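Local coordinates for protein synthesis inhibitor I (Hordeum vulgare, PDB 4FBC) that is a plant member of the ribosome-inactivating protein family and holds adenosine monophosphate in a pocket between its sheet and its helices, at residues A81-A84 with D85-Y88; G116-Y119 with R120-L123; V174-A177 with T178-Q181; N212-Q215 with D216-A220. The protein carries 3 engineered substitutions. One frame throughout, in Å; residues are numbered along the deposited sequence.

Interaction 1: A81-A84 with D85-Y88; sequences AIRA and DNIY. With AMP (adenosine monophosphate), chain E.
Ile82 meets Ile87 through its CG2 branch, which lies 3.8 Å from Ile87 CG2 and rests against the carbonyl carbon of the same residue. Next along strand 78-83, Arg83 carries most of the contact. Its backbone N donates to Tyr88 O (Arg83 N to Tyr88 O 2.9 Å), which pairs the strand with the returning chain and marks the end of a β-hairpin whose second strand is 89-93. The Arg83 side chain turns at chi3 (55°) and grips Asp85 side-on: Arg83 NE reaches Asp85 OD1 at 3.0 Å on the syn lone pair, while Arg83 NH2 meets Asp85 OD2 at 3.1 Å from above the carboxylate plane, with guanidinium and carboxylate planes 53° apart. Over one face of the guanidinium lies the amide of Asn86, with ND2 3.4 Å above the plane. The same ND2 sits 3.3 Å above the centre of the Tyr88 ring, and Asn86 OD1 takes the Tyr88 N-H in an Asx turn. Ala84, at the bend, packs its CB on Leu39 and Phe65. On the opposite face of the Tyr88 ring lies adenosine monophosphate, its C5 3.7 Å above the ring, while Tyr88 OH donates to ligand O3P at 2.9 Å. Layered between amide and purine, and hydrogen-bonded at its hydroxyl, the tyrosine is probably limited in tilt and rotation, and the Arg83-Asp85 salt bridge probably steadies the turn behind it.

Interaction 2: G116-Y119 with R120-L123; sequences GGTY and RDLL. With AMP (adenosine monophosphate), chain E.
Thr118 and Asp121 exchange bonds at the start of a short helix. The Asp121 N-H points almost straight at Thr118 OG1 (N to OG1 3.1 Å, 165°), and in return Asp121 OD2 accepts from Thr118 N at 3.3 Å, a weak bond. Thr118 OG1 can do this because chi1 (73°) sets it between its own backbone N and carbonyl carbon, turned to the N-H of Asp121. The carboxylate also comes close to the chain just ahead, with Asp121 OD2 3.3 Å from Gly116 CA, an approach that the lack of a side chain there permits. The reciprocal Thr118-Asp121 pair is a capping box, with Thr118 as the N-cap of helix 119-123, and the main chain takes up the helical pattern at once: Leu122 N donates to Thr118 O at 2.9 Å and Leu123 N to Tyr119 O at 2.8 Å. Leu122 leans back over Gly116 and Gly117, its CD2 3.4 Å from Gly116 O, a buried carbonyl with no polar partner in the model. Leu122 CD1, the other methyl, approaches the Tyr119 ring obliquely, 4.2 Å from Tyr119 CD1. Farther out, Leu122 packs on Thr168 and Leu171 of helix 157-179, and Tyr119 OH is hydrogen-bonded to Glu176 OE2 of that helix. On the side toward the ligand, Gly117 O lies 3.8 Å from C6 of adenosine monophosphate.

Interaction 3: V174-A177 with T178-Q181; sequences VNEA and TRFQ. With AMP (adenosine monophosphate), chain E.
Glu176 and Arg179 meet one helical turn apart in the tightly packed part of the contact, carboxylate and guanidinium planes 41° apart. Glu176 bends at chi2 (-57°), which folds its carboxylate toward Arg179 NH1. Arg179 NH1 donates to Glu176 OE1 (3.1 Å), in the guanidinium plane but from above the carboxylate plane, and OE2 joins in the salt bridge. Arg179, extended from CG to NE, also donates through NH1 to N3 of adenosine monophosphate at 3.2 Å, while ligand O2' lies over one guanidinium face. Second partners hold both groups: Glu176 OE2 is also bonded to Tyr119, and Asn86 O accepts from Arg179 NH2. All this belongs to the last turns of helix 157-179, the long helix of the ribosome-inactivating fold, buried here and including a wider pi-type turn at 174-176. On its flank Val174 O takes two donors from opposite faces of its plane, Thr178 N at 2.9 Å and Thr178 OG1, also at 2.9 Å. The contact is looser where the chain leaves the helix. Phe180 N still donates to Glu176 O at 2.9 Å, and the Phe180 ring turns an edge to Glu176, CD2 lying 3.5 Å from Glu176 O and CE2 3.9 Å from Glu176 OE1. Gln181, partly exposed, makes no contact with 174-177.

Interaction 4: N212-Q215 with D216-A220; sequences NGWQ and DLSAA
Ser218 places two donors on one carbonyl: its OG reaches Trp214 O at 2.8 Å from above the carbonyl plane, and its N reaches the same oxygen at 2.9 Å from the other face. Besides donating to Trp214 O, Ser218 OG accepts from Leu259 N. Ser218 OG also lies over one face of the indole, 3.7 Å from Trp214 NE1; Trp214 CG, opposite the backbone N (chi1 -178°), puts the ring on that side. The indole N-H itself is taken by Ile257 O. The main-chain bonds belong to the first turns of helix 214-225, with Gly213 as N-cap; Gly213 O accepts from Leu217 N at 2.9 Å. Gln215 O takes the Ala219 N-H (N to O 2.8 Å), and Asp216 O that of Ala220. The side chains of Gln215 and Asp216 are exposed, while Leu217 packs on Ala251 and Thr254 of helix 248-254. Trp214 belongs to the ligand pocket, its side chain about 4 Å from adenosine monophosphate at the nearest atoms, and its ring receives Arg179 in a cation-pi contact and meets Phe180 with the planes at about 70°.

How the interactions relate
Interactions 1 and 3 are buried near the middle of the chain, whereas interactions 2 and 4 are helix starts that are only partly covered. Interaction 1 lies at the end of strand 78-83 and in the loop after it, interaction 3 at the end of the long helix 157-179, and the two touch directly. Each holds a salt bridge, but that of interaction 1 ties a turn together beside stacked flat groups, while that of interaction 3 shares its arginine with the ligand. Interactions 2 and 4 both begin helices, the first capped by side chains and the second starting at a glycine, and each touches interaction 3. All four contribute residues to the adenosine monophosphate pocket.

Interaction 1: A81-A84 with D85-Y88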
loop_
_atom_site.group_PDB
_atom_site.type_symbol
_atom_site.label_atom_id
_atom_site.label_comp_id
_atom_site.label_asym_id
_atom_site.label_seq_id
_atom_site.Cartn_x
_atom_site.Cartn_y
_atom_site.Cartn_z
ATOM N N ALA A 81 8.975 6.338 -0.294
ATOM C CA ALA A 81 8.114 7.362 -0.866
ATOM C C ALA A 81 6.928 6.697 -1.557
ATOM O O ALA A 81 7.097 5.932 -2.511
ATOM C CB ALA A 81 8.895 8.223 -1.856
ATOM N N ILE A 82 5.726 6.990 -1.072
ATOM C CA ILE A 82 4.517 6.317 -1.538
ATOM C C ILE A 82 3.465 7.353 -1.934
ATOM O O ILE A 82 3.279 8.352 -1.244
ATOM C CB ILE A 82 3.953 5.386 -0.425
ATOM C CG1 ILE A 82 5.012 4.366 0.011
ATOM C CG2 ILE A 82 2.703 4.673 -0.907
ATOM C CD1 ILE A 82 4.640 3.582 1.298
ATOM N N ARG A 83 2.774 7.127 -3.046
ATOM C CA ARG A 83 1.746 8.068 -3.488
ATOM C C ARG A 83 0.566 8.065 -2.518
ATOM O O ARG A 83 0.151 7.003 -2.056
ATOM C CB ARG A 83 1.278 7.721 -4.903
ATOM C CG ARG A 83 2.331 8.022 -5.960
ATOM C CD ARG A 83 1.885 7.611 -7.357
ATOM N NE ARG A 83 0.607 8.211 -7.729
ATOM C CZ ARG A 83 0.096 8.191 -8.957
ATOM N NH1 ARG A 83 0.756 7.591 -9.936
ATOM N NH2 ARG A 83 -1.074 8.773 -9.199
ATOM N N ALA A 84 0.035 9.248 -2.216
ATOM C CA ALA A 84 -1.094 9.357 -1.286
ATOM C C ALA A 84 -2.451 9.229 -1.968
ATOM O O ALA A 84 -3.490 9.321 -1.303
ATOM C CB ALA A 84 -1.016 10.668 -0.486
ATOM N N ASP A 85 -2.452 9.024 -3.285
ATOM C CA ASP A 85 -3.704 8.864 -4.024
ATOM C C ASP A 85 -4.010 7.415 -4.376
ATOM O O ASP A 85 -5.176 7.020 -4.406
ATOM C CB ASP A 85 -3.750 9.765 -5.280
ATOM C CG ASP A 85 -2.487 9.688 -6.121
ATOM O OD1 ASP A 85 -1.644 8.795 -5.893
ATOM O OD2 ASP A 85 -2.336 10.539 -7.039
ATOM N N ASN A 86 -2.970 6.616 -4.624
ATOM C CA ASN A 86 -3.173 5.202 -4.946
ATOM C C ASN A 86 -2.262 4.234 -4.181
ATOM O O ASN A 86 -2.282 3.035 -4.439
ATOM C CB ASN A 86 -3.070 4.960 -6.463
ATOM C CG ASN A 86 -1.706 5.299 -7.015
ATOM O OD1 ASN A 86 -0.762 5.534 -6.262
ATOM N ND2 ASN A 86 -1.586 5.324 -8.351
ATOM N N ILE A 87 -1.484 4.765 -3.235
ATOM C CA ILE A 87 -0.583 3.974 -2.386
ATOM C C ILE A 87 0.481 3.180 -3.175
ATOM O O ILE A 87 0.925 2.109 -2.759
ATOM C CB ILE A 87 -1.372 3.068 -1.400
ATOM C CG1 ILE A 87 -2.646 3.787 -0.922
ATOM C CG2 ILE A 87 -0.493 2.685 -0.185
ATOM C CD1 ILE A 87 -3.551 2.916 -0.002
ATOM N N TYR A 88 0.911 3.722 -4.313
ATOM C CA TYR A 88 1.984 3.093 -5.081
ATOM C C TYR A 88 3.324 3.436 -4.485
ATOM O O TYR A 88 3.621 4.607 -4.270
ATOM C CB TYR A 88 2.005 3.595 -6.521
ATOM C CG TYR A 88 0.994 2.971 -7.449
ATOM C CD1 TYR A 88 -0.155 2.375 -6.965
ATOM C CD2 TYR A 88 1.197 2.993 -8.827
ATOM C CE1 TYR A 88 -1.085 1.813 -7.823
ATOM C CE2 TYR A 88 0.278 2.436 -9.695
ATOM C CZ TYR A 88 -0.861 1.847 -9.187
ATOM O OH TYR A 88 -1.783 1.295 -10.044
HETATM P P AMP E . -1.659 -0.944 -12.921
HETATM O O1P AMP E . -0.364 -1.551 -13.424
HETATM O O2P AMP E . -2.936 -1.250 -13.676
HETATM O O3P AMP E . -1.499 0.558 -12.791
HETATM O "O5'" AMP E . -1.850 -1.303 -11.378
HETATM C "C5'" AMP E . -2.689 -2.375 -10.968
HETATM C "C4'" AMP E . -2.591 -2.605 -9.480
HETATM O "O4'" AMP E . -1.264 -3.096 -9.152
HETATM C "C3'" AMP E . -2.759 -1.367 -8.606
HETATM O "O3'" AMP E . -4.120 -1.026 -8.379
HETATM C "C2'" AMP E . -2.000 -1.737 -7.339
HETATM O "O2'" AMP E . -2.800 -2.575 -6.504
HETATM C "C1'" AMP E . -0.845 -2.572 -7.909
HETATM N N9 AMP E . 0.385 -1.773 -8.125
HETATM C C8 AMP E . 0.940 -1.477 -9.324
HETATM N N7 AMP E . 2.074 -0.740 -9.189
HETATM C C5 AMP E . 2.273 -0.559 -7.864
HETATM C C6 AMP E . 3.289 0.118 -7.013
HETATM N N6 AMP E . 4.344 0.771 -7.571
HETATM N N1 AMP E . 3.125 0.059 -5.662
HETATM C C2 AMP E . 2.076 -0.581 -5.100
HETATM N N3 AMP E . 1.125 -1.221 -5.807
HETATM C C4 AMP E . 1.167 -1.251 -7.169
#

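Interaction 2: G116-Y119 with R120-L123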
loop_
_atom_site.group_PDB
_atom_site.type_symbol
_atom_site.label_atom_id
_atom_site.label_comp_id
_atom_site.label_asym_id
_atom_site.label_seq_id
_atom_site.Cartn_x
_atom_site.Cartn_y
_atom_site.Cartn_z
ATOM N N GLY A 116 11.088 -2.476 -12.138
ATOM C CA GLY A 116 9.864 -1.752 -11.833
ATOM C C GLY A 116 9.149 -2.240 -10.583
ATOM O O GLY A 116 9.608 -3.182 -9.926
ATOM N N GLY A 117 8.013 -1.623 -10.266
ATOM C CA GLY A 117 7.327 -1.902 -9.014
ATOM C C GLY A 117 6.066 -2.746 -9.093
ATOM O O GLY A 117 5.354 -2.888 -8.098
ATOM N N THR A 118 5.770 -3.309 -10.260
ATOM C CA THR A 118 4.615 -4.203 -10.368
ATOM C C THR A 118 5.058 -5.610 -9.996
ATOM O O THR A 118 6.241 -5.931 -10.085
ATOM C CB THR A 118 4.001 -4.217 -11.791
ATOM O OG1 THR A 118 4.856 -4.937 -12.683
ATOM C CG2 THR A 118 3.794 -2.800 -12.310
ATOM N N TYR A 119 4.121 -6.459 -9.591
ATOM C CA TYR A 119 4.496 -7.822 -9.238
ATOM C C TYR A 119 4.998 -8.621 -10.446
ATOM O O TYR A 119 5.814 -9.530 -10.293
ATOM C CB TYR A 119 3.363 -8.538 -8.491
ATOM C CG TYR A 119 3.077 -7.891 -7.158
ATOM C CD1 TYR A 119 4.086 -7.745 -6.210
ATOM C CD2 TYR A 119 1.811 -7.404 -6.853
ATOM C CE1 TYR A 119 3.841 -7.143 -4.997
ATOM C CE2 TYR A 119 1.550 -6.802 -5.631
ATOM C CZ TYR A 119 2.572 -6.674 -4.712
ATOM O OH TYR A 119 2.333 -6.077 -3.497
ATOM N N ARG A 120 4.538 -8.275 -11.646
ATOM C CA ARG A 120 5.126 -8.885 -12.837
ATOM C C ARG A 120 6.605 -8.515 -12.964
ATOM O O ARG A 120 7.445 -9.377 -13.247
ATOM C CB ARG A 120 4.392 -8.496 -14.119
ATOM C CG ARG A 120 5.030 -9.181 -15.328
ATOM C CD ARG A 120 4.552 -8.643 -16.665
ATOM N NE ARG A 120 5.132 -9.411 -17.767
ATOM C CZ ARG A 120 6.273 -9.107 -18.383
ATOM N NH1 ARG A 120 6.968 -8.033 -18.020
ATOM N NH2 ARG A 120 6.715 -9.875 -19.372
ATOM N N ASP A 121 6.920 -7.240 -12.750
ATOM C CA ASP A 121 8.311 -6.785 -12.751
ATOM C C ASP A 121 9.135 -7.507 -11.685
ATOM O O ASP A 121 10.253 -7.945 -11.944
ATOM C CB ASP A 121 8.398 -5.274 -12.492
ATOM C CG ASP A 121 7.713 -4.443 -13.559
ATOM O OD1 ASP A 121 7.590 -4.911 -14.714
ATOM O OD2 ASP A 121 7.305 -3.304 -13.237
ATOM N N LEU A 122 8.572 -7.618 -10.483
ATOM C CA LEU A 122 9.303 -8.105 -9.313
ATOM C C LEU A 122 9.432 -9.627 -9.220
ATOM O O LEU A 122 10.465 -10.143 -8.789
ATOM C CB LEU A 122 8.640 -7.572 -8.038
ATOM C CG LEU A 122 8.650 -6.053 -7.907
ATOM C CD1 LEU A 122 7.703 -5.628 -6.816
ATOM C CD2 LEU A 122 10.049 -5.568 -7.594
ATOM N N LEU A 123 8.390 -10.342 -9.633
ATOM C CA LEU A 123 8.340 -11.793 -9.482
ATOM C C LEU A 123 8.303 -12.535 -10.819
ATOM O O LEU A 123 8.590 -13.732 -10.873
ATOM C CB LEU A 123 7.107 -12.181 -8.667
ATOM C CG LEU A 123 6.983 -11.472 -7.318
ATOM C CD1 LEU A 123 5.657 -11.797 -6.661
ATOM C CD2 LEU A 123 8.144 -11.850 -6.420
HETATM P P AMP E . -1.659 -0.944 -12.921
HETATM O O1P AMP E . -0.364 -1.551 -13.424
HETATM O O2P AMP E . -2.936 -1.250 -13.676
HETATM O O3P AMP E . -1.499 0.558 -12.791
HETATM O "O5'" AMP E . -1.850 -1.303 -11.378
HETATM C "C5'" AMP E . -2.689 -2.375 -10.968
HETATM C "C4'" AMP E . -2.591 -2.605 -9.480
HETATM O "O4'" AMP E . -1.264 -3.096 -9.152
HETATM C "C3'" AMP E . -2.759 -1.367 -8.606
HETATM O "O3'" AMP E . -4.120 -1.026 -8.379
HETATM C "C2'" AMP E . -2.000 -1.737 -7.339
HETATM O "O2'" AMP E . -2.800 -2.575 -6.504
HETATM C "C1'" AMP E . -0.845 -2.572 -7.909
HETATM N N9 AMP E . 0.385 -1.773 -8.125
HETATM C C8 AMP E . 0.940 -1.477 -9.324
HETATM N N7 AMP E . 2.074 -0.740 -9.189
HETATM C C5 AMP E . 2.273 -0.559 -7.864
HETATM C C6 AMP E . 3.289 0.118 -7.013
HETATM N N6 AMP E . 4.344 0.771 -7.571
HETATM N N1 AMP E . 3.125 0.059 -5.662
HETATM C C2 AMP E . 2.076 -0.581 -5.100
HETATM N N3 AMP E . 1.125 -1.221 -5.807
HETATM C C4 AMP E . 1.167 -1.251 -7.169
#

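Interaction 3: V174-A177 with T178-Q181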
loop_
_atom_site.group_PDB
_atom_site.type_symbol
_atom_site.label_atom_id
_atom_site.label_comp_id
_atom_site.label_asym_id
_atom_site.label_seq_id
_atom_site.Cartn_x
_atom_site.Cartn_y
_atom_site.Cartn_z
ATOM N N VAL A 174 3.664 -3.400 3.935
ATOM C CA VAL A 174 3.270 -2.008 4.121
ATOM C C VAL A 174 2.090 -1.635 3.218
ATOM O O VAL A 174 0.993 -1.376 3.700
ATOM C CB VAL A 174 4.454 -1.036 3.897
ATOM C CG1 VAL A 174 4.004 0.410 4.052
ATOM C CG2 VAL A 174 5.586 -1.337 4.870
ATOM N N ASN A 175 2.305 -1.605 1.905
ATOM C CA ASN A 175 1.255 -1.125 1.003
ATOM C C ASN A 175 0.006 -1.996 0.941
ATOM O O ASN A 175 -1.111 -1.478 1.073
ATOM C CB ASN A 175 1.812 -0.901 -0.409
ATOM C CG ASN A 175 3.070 -0.087 -0.396
ATOM O OD1 ASN A 175 4.069 -0.494 0.188
ATOM N ND2 ASN A 175 3.037 1.078 -1.040
ATOM N N GLU A 176 0.173 -3.307 0.747
ATOM C CA GLU A 176 -0.995 -4.179 0.663
ATOM C C GLU A 176 -1.661 -4.297 2.029
ATOM O O GLU A 176 -2.887 -4.405 2.125
ATOM C CB GLU A 176 -0.649 -5.572 0.112
ATOM C CG GLU A 176 0.144 -5.582 -1.211
ATOM C CD GLU A 176 -0.538 -4.838 -2.364
ATOM O OE1 GLU A 176 -1.739 -4.497 -2.267
ATOM O OE2 GLU A 176 0.146 -4.600 -3.391
ATOM N N ALA A 177 -0.844 -4.263 3.077
ATOM C CA ALA A 177 -1.361 -4.252 4.450
ATOM C C ALA A 177 -2.268 -3.042 4.673
ATOM O O ALA A 177 -3.330 -3.151 5.285
ATOM C CB ALA A 177 -0.212 -4.235 5.431
ATOM N N THR A 178 -1.849 -1.882 4.183
ATOM C CA THR A 178 -2.681 -0.677 4.279
ATOM C C THR A 178 -3.996 -0.863 3.510
ATOM O O THR A 178 -5.084 -0.550 4.013
ATOM C CB THR A 178 -1.903 0.556 3.767
ATOM O OG1 THR A 178 -0.769 0.798 4.616
ATOM C CG2 THR A 178 -2.782 1.788 3.750
ATOM N N ARG A 179 -3.904 -1.395 2.292
ATOM C CA ARG A 179 -5.089 -1.582 1.462
ATOM C C ARG A 179 -6.098 -2.592 2.000
ATOM O O ARG A 179 -7.301 -2.426 1.804
ATOM C CB ARG A 179 -4.679 -2.015 0.060
ATOM C CG ARG A 179 -4.059 -0.896 -0.765
ATOM C CD ARG A 179 -3.364 -1.486 -1.974
ATOM N NE ARG A 179 -2.824 -0.447 -2.859
ATOM C CZ ARG A 179 -1.756 -0.613 -3.632
ATOM N NH1 ARG A 179 -1.112 -1.770 -3.628
ATOM N NH2 ARG A 179 -1.341 0.375 -4.421
ATOM N N PHE A 180 -5.614 -3.643 2.657
ATOM C CA PHE A 180 -6.463 -4.778 3.024
ATOM C C PHE A 180 -6.345 -5.181 4.479
ATOM O O PHE A 180 -5.242 -5.433 4.965
ATOM C CB PHE A 180 -6.113 -6.004 2.170
ATOM C CG PHE A 180 -6.330 -5.794 0.713
ATOM C CD1 PHE A 180 -7.615 -5.810 0.187
ATOM C CD2 PHE A 180 -5.254 -5.555 -0.128
ATOM C CE1 PHE A 180 -7.819 -5.595 -1.169
ATOM C CE2 PHE A 180 -5.453 -5.341 -1.476
ATOM C CZ PHE A 180 -6.736 -5.366 -1.992
ATOM N N GLN A 181 -7.486 -5.257 5.159
ATOM C CA GLN A 181 -7.527 -5.730 6.551
ATOM C C GLN A 181 -7.133 -7.196 6.645
ATOM O O GLN A 181 -6.642 -7.658 7.680
ATOM C CB GLN A 181 -8.926 -5.539 7.149
ATOM C CG GLN A 181 -9.433 -4.096 7.112
ATOM C CD GLN A 181 -10.571 -3.869 8.082
ATOM O OE1 GLN A 181 -10.376 -3.930 9.299
ATOM N NE2 GLN A 181 -11.769 -3.619 7.559
HETATM P P AMP E . -1.659 -0.944 -12.921
HETATM O O1P AMP E . -0.364 -1.551 -13.424
HETATM O O2P AMP E . -2.936 -1.250 -13.676
HETATM O O3P AMP E . -1.499 0.558 -12.791
HETATM O "O5'" AMP E . -1.850 -1.303 -11.378
HETATM C "C5'" AMP E . -2.689 -2.375 -10.968
HETATM C "C4'" AMP E . -2.591 -2.605 -9.480
HETATM O "O4'" AMP E . -1.264 -3.096 -9.152
HETATM C "C3'" AMP E . -2.759 -1.367 -8.606
HETATM O "O3'" AMP E . -4.120 -1.026 -8.379
HETATM C "C2'" AMP E . -2.000 -1.737 -7.339
HETATM O "O2'" AMP E . -2.800 -2.575 -6.504
HETATM C "C1'" AMP E . -0.845 -2.572 -7.909
HETATM N N9 AMP E . 0.385 -1.773 -8.125
HETATM C C8 AMP E . 0.940 -1.477 -9.324
HETATM N N7 AMP E . 2.074 -0.740 -9.189
HETATM C C5 AMP E . 2.273 -0.559 -7.864
HETATM C C6 AMP E . 3.289 0.118 -7.013
HETATM N N6 AMP E . 4.344 0.771 -7.571
HETATM N N1 AMP E . 3.125 0.059 -5.662
HETATM C C2 AMP E . 2.076 -0.581 -5.100
HETATM N N3 AMP E . 1.125 -1.221 -5.807
HETATM C C4 AMP E . 1.167 -1.251 -7.169
#

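Interaction 4: N212-Q215 with D216-A220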
loop_
_atom_site.group_PDB
_atom_site.type_symbol
_atom_site.label_atom_id
_atom_site.label_comp_id
_atom_site.label_asym_id
_atom_site.label_seq_id
_atom_site.Cartn_x
_atom_site.Cartn_y
_atom_site.Cartn_z
ATOM N N ASN A 212 -4.451 -8.580 -6.124
ATOM C CA ASN A 212 -4.468 -8.381 -7.578
ATOM C C ASN A 212 -5.762 -7.752 -8.126
ATOM O O ASN A 212 -5.893 -7.549 -9.340
ATOM C CB ASN A 212 -4.162 -9.707 -8.295
ATOM C CG ASN A 212 -2.703 -10.125 -8.164
ATOM O OD1 ASN A 212 -1.812 -9.292 -7.966
ATOM N ND2 ASN A 212 -2.452 -11.428 -8.285
ATOM N N GLY A 213 -6.706 -7.427 -7.239
ATOM C CA GLY A 213 -7.983 -6.854 -7.641
ATOM C C GLY A 213 -8.513 -5.735 -6.743
ATOM O O GLY A 213 -9.722 -5.609 -6.537
ATOM N N TRP A 214 -7.615 -4.911 -6.223
ATOM C CA TRP A 214 -7.996 -3.833 -5.308
ATOM C C TRP A 214 -9.034 -2.890 -5.924
ATOM O O TRP A 214 -10.021 -2.539 -5.287
ATOM C CB TRP A 214 -6.747 -3.060 -4.894
ATOM C CG TRP A 214 -6.949 -1.939 -3.906
ATOM C CD1 TRP A 214 -7.729 -1.943 -2.785
ATOM C CD2 TRP A 214 -6.323 -0.654 -3.958
ATOM N NE1 TRP A 214 -7.633 -0.725 -2.140
ATOM C CE2 TRP A 214 -6.772 0.079 -2.837
ATOM C CE3 TRP A 214 -5.425 -0.050 -4.847
ATOM C CZ2 TRP A 214 -6.354 1.388 -2.587
ATOM C CZ3 TRP A 214 -5.004 1.238 -4.594
ATOM C CH2 TRP A 214 -5.467 1.950 -3.476
ATOM N N GLN A 215 -8.816 -2.494 -7.174
ATOM C CA GLN A 215 -9.771 -1.625 -7.854
ATOM C C GLN A 215 -11.133 -2.314 -8.020
ATOM O O GLN A 215 -12.182 -1.705 -7.772
ATOM C CB GLN A 215 -9.205 -1.165 -9.209
ATOM C CG GLN A 215 -10.129 -0.227 -9.988
ATOM C CD GLN A 215 -9.417 0.440 -11.152
ATOM O OE1 GLN A 215 -8.440 -0.092 -11.681
ATOM N NE2 GLN A 215 -9.894 1.611 -11.550
ATOM N N ASP A 216 -11.114 -3.584 -8.432
ATOM C CA ASP A 216 -12.343 -4.360 -8.602
ATOM C C ASP A 216 -13.141 -4.468 -7.300
ATOM O O ASP A 216 -14.355 -4.317 -7.296
ATOM C CB ASP A 216 -12.024 -5.780 -9.099
ATOM C CG ASP A 216 -11.615 -5.824 -10.554
ATOM O OD1 ASP A 216 -11.909 -4.859 -11.297
ATOM O OD2 ASP A 216 -11.007 -6.842 -10.955
ATOM N N LEU A 217 -12.454 -4.737 -6.196
ATOM C CA LEU A 217 -13.145 -4.905 -4.917
ATOM C C LEU A 217 -13.653 -3.549 -4.427
ATOM O O LEU A 217 -14.761 -3.450 -3.914
ATOM C CB LEU A 217 -12.230 -5.557 -3.870
ATOM C CG LEU A 217 -12.878 -5.859 -2.508
ATOM C CD1 LEU A 217 -14.100 -6.769 -2.637
ATOM C CD2 LEU A 217 -11.855 -6.478 -1.553
ATOM N N SER A 218 -12.838 -2.509 -4.593
ATOM C CA SER A 218 -13.237 -1.160 -4.204
ATOM C C SER A 218 -14.483 -0.740 -4.976
ATOM O O SER A 218 -15.465 -0.276 -4.393
ATOM C CB SER A 218 -12.102 -0.159 -4.458
ATOM O OG SER A 218 -10.981 -0.443 -3.636
ATOM N N ALA A 219 -14.449 -0.920 -6.295
ATOM C CA ALA A 219 -15.602 -0.574 -7.121
ATOM C C ALA A 219 -16.848 -1.387 -6.756
ATOM O O ALA A 219 -17.944 -0.844 -6.699
ATOM C CB ALA A 219 -15.266 -0.733 -8.597
ATOM N N ALA A 220 -16.690 -2.688 -6.512
ATOM C CA ALA A 220 -17.823 -3.521 -6.116
ATOM C C ALA A 220 -18.544 -3.030 -4.857
ATOM O O ALA A 220 -19.774 -3.078 -4.771
ATOM C CB ALA A 220 -17.386 -4.981 -5.953
#